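Local structure of copper chaperone PCu(A)C (Methylosinus trichosporium OB3b, 6P1F) at residues Gln53-Pro58 and His83-Asp88. The protein probably serves as a copper chaperone, this chain being its PCu(A)C domain, which binds copper through a histidine brace. Numbering follows the deposited sequence.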
loop_
_atom_site.group_PDB
_atom_site.type_symbol
_atom_site.label_atom_id
_atom_site.label_comp_id
_atom_site.label_asym_id
_atom_site.label_seq_id
_atom_site.Cartn_x
_atom_site.Cartn_y
_atom_site.Cartn_z
ATOM N N GLN A 53 -6.937 0.879 5.224
ATOM C CA GLN A 53 -8.178 0.741 4.485
ATOM C C GLN A 53 -7.881 0.851 3.005
ATOM O O GLN A 53 -7.357 1.867 2.510
ATOM C CB GLN A 53 -9.208 1.818 4.895
ATOM C CG GLN A 53 -9.497 1.806 6.390
ATOM C CD GLN A 53 -10.319 3.003 6.878
ATOM O OE1 GLN A 53 -10.584 3.948 6.130
ATOM N NE2 GLN A 53 -10.696 2.975 8.153
ATOM N N PHE A 54 -8.201 -0.215 2.298
ATOM C CA PHE A 54 -7.982 -0.242 0.868
ATOM C C PHE A 54 -9.183 0.319 0.146
ATOM O O PHE A 54 -10.333 0.010 0.466
ATOM C CB PHE A 54 -7.698 -1.652 0.394
ATOM C CG PHE A 54 -6.483 -2.283 1.034
ATOM C CD1 PHE A 54 -5.221 -1.955 0.595
ATOM C CD2 PHE A 54 -6.610 -3.213 2.052
ATOM C CE1 PHE A 54 -4.098 -2.550 1.177
ATOM C CE2 PHE A 54 -5.493 -3.830 2.615
ATOM C CZ PHE A 54 -4.232 -3.480 2.174
ATOM N N HIS A 55 -8.907 1.194 -0.808
ATOM C CA HIS A 55 -9.936 1.718 -1.699
ATOM C C HIS A 55 -9.603 1.299 -3.112
ATOM O O HIS A 55 -8.674 1.812 -3.706
ATOM C CB HIS A 55 -10.002 3.234 -1.591
ATOM C CG HIS A 55 -10.432 3.722 -0.250
ATOM N ND1 HIS A 55 -11.709 4.181 -0.013
ATOM C CD2 HIS A 55 -9.770 3.826 0.923
ATOM C CE1 HIS A 55 -11.811 4.562 1.247
ATOM N NE2 HIS A 55 -10.653 4.358 1.837
ATOM N N ILE A 56 -10.350 0.344 -3.650
ATOM C CA ILE A 56 -9.981 -0.204 -4.944
ATOM C C ILE A 56 -11.190 -0.218 -5.853
ATOM O O ILE A 56 -12.327 -0.159 -5.390
ATOM C CB ILE A 56 -9.382 -1.632 -4.824
ATOM C CG1 ILE A 56 -10.427 -2.609 -4.296
ATOM C CG2 ILE A 56 -8.117 -1.629 -3.929
ATOM C CD1 ILE A 56 -9.987 -4.063 -4.399
ATOM N N ALA A 57 -10.944 -0.248 -7.151
ATOM C CA ALA A 57 -12.020 -0.233 -8.136
ATOM C C ALA A 57 -12.672 -1.600 -8.250
ATOM O O ALA A 57 -12.040 -2.629 -7.996
ATOM C CB ALA A 57 -11.477 0.222 -9.490
ATOM N N PRO A 58 -13.964 -1.628 -8.606
ATOM C CA PRO A 58 -14.808 -0.442 -8.738
ATOM C C PRO A 58 -15.337 0.015 -7.373
ATOM O O PRO A 58 -15.201 -0.726 -6.393
ATOM C CB PRO A 58 -15.942 -0.936 -9.632
ATOM C CG PRO A 58 -16.074 -2.385 -9.266
ATOM C CD PRO A 58 -14.683 -2.869 -8.949
ATOM N N HIS A 83 -6.184 3.286 -3.845
ATOM C CA HIS A 83 -5.162 3.752 -2.909
ATOM C C HIS A 83 -5.377 3.056 -1.593
ATOM O O HIS A 83 -6.424 2.422 -1.358
ATOM C CB HIS A 83 -5.234 5.281 -2.705
ATOM C CG HIS A 83 -6.495 5.754 -2.043
ATOM N ND1 HIS A 83 -7.656 5.981 -2.751
ATOM C CD2 HIS A 83 -6.767 6.039 -0.754
ATOM C CE1 HIS A 83 -8.598 6.390 -1.913
ATOM N NE2 HIS A 83 -8.087 6.449 -0.705
ATOM N N VAL A 84 -4.381 3.176 -0.733
ATOM C CA VAL A 84 -4.481 2.702 0.624
ATOM C C VAL A 84 -4.545 3.882 1.579
ATOM O O VAL A 84 -3.733 4.786 1.470
ATOM C CB VAL A 84 -3.262 1.855 0.990
ATOM C CG1 VAL A 84 -3.457 1.208 2.363
ATOM C CG2 VAL A 84 -2.986 0.827 -0.091
ATOM N N GLU A 85 -5.486 3.884 2.515
ATOM C CA GLU A 85 -5.441 4.884 3.570
ATOM C C GLU A 85 -4.746 4.295 4.788
ATOM O O GLU A 85 -5.094 3.208 5.234
ATOM C CB GLU A 85 -6.845 5.360 3.947
ATOM C CG GLU A 85 -7.379 6.395 2.998
ATOM C CD GLU A 85 -8.051 7.527 3.732
ATOM O OE1 GLU A 85 -9.253 7.380 4.029
ATOM O OE2 GLU A 85 -7.372 8.545 4.021
ATOM N N LEU A 86 -3.717 4.985 5.274
ATOM C CA LEU A 86 -3.042 4.635 6.530
ATOM C C LEU A 86 -3.738 5.380 7.643
ATOM O O LEU A 86 -3.854 6.602 7.587
ATOM C CB LEU A 86 -1.565 5.032 6.481
ATOM C CG LEU A 86 -0.836 4.528 5.233
ATOM C CD1 LEU A 86 0.646 4.984 5.249
ATOM C CD2 LEU A 86 -0.969 3.021 5.086
ATOM N N VAL A 87 -4.224 4.641 8.629
ATOM C CA VAL A 87 -5.136 5.166 9.625
ATOM C C VAL A 87 -4.474 5.204 10.996
ATOM O O VAL A 87 -3.865 4.207 11.403
ATOM C CB VAL A 87 -6.401 4.276 9.693
ATOM C CG1 VAL A 87 -7.376 4.769 10.783
ATOM C CG2 VAL A 87 -7.083 4.224 8.323
ATOM N N ASP A 88 -4.653 6.317 11.704
ATOM C CA ASP A 88 -4.103 6.515 13.058
ATOM C C ASP A 88 -2.594 6.362 13.062
ATOM O O ASP A 88 -2.024 5.535 13.760
ATOM C CB ASP A 88 -4.775 5.563 14.066
ATOM C CG ASP A 88 -6.264 5.849 14.231
ATOM O OD1 ASP A 88 -6.720 6.964 13.881
ATOM O OD2 ASP A 88 -6.983 4.966 14.723
#
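Four backbone hydrogen bonds join antiparallel strands 49-55 and 73-89: Q53 and E85 exchange one pair, H55 and H83 the other. The straightest runs from E85 N to Q53 O (2.8 Å, 173° at the hydrogen); H55 N meets H83 O almost in line with the carbonyl. On the sheet face carrying H55, H83 and E85, the two imidazoles lie nearly parallel, planes 6° apart, but offset, with little ring-on-ring overlap. H55 CB sits over one face of the H83 ring, 3.5 Å from CE1, and H55 CD2 is 3.5 Å from H83 NE2. H83 CG stands between its backbone N and carbonyl carbon (chi1 65°), which brings the ring alongside H55. L60 O holds H55 ND1, G81 O holds H83 ND1, and R24 forms a salt bridge with E85 OE1. With an alanine at H55, CB would stay over H83, but the ring alongside would probably be missed and L60 O lose this donor. V87 CG2 packs on Q53 CD (3.7 Å); on the opposite face, F54 CD1 meets V84 CG2 (3.6 Å). H55, H83 and E85, with H59, are zinc ligands in another structure of this protein; here, metal-free, the strand pairing already gathers three on one face.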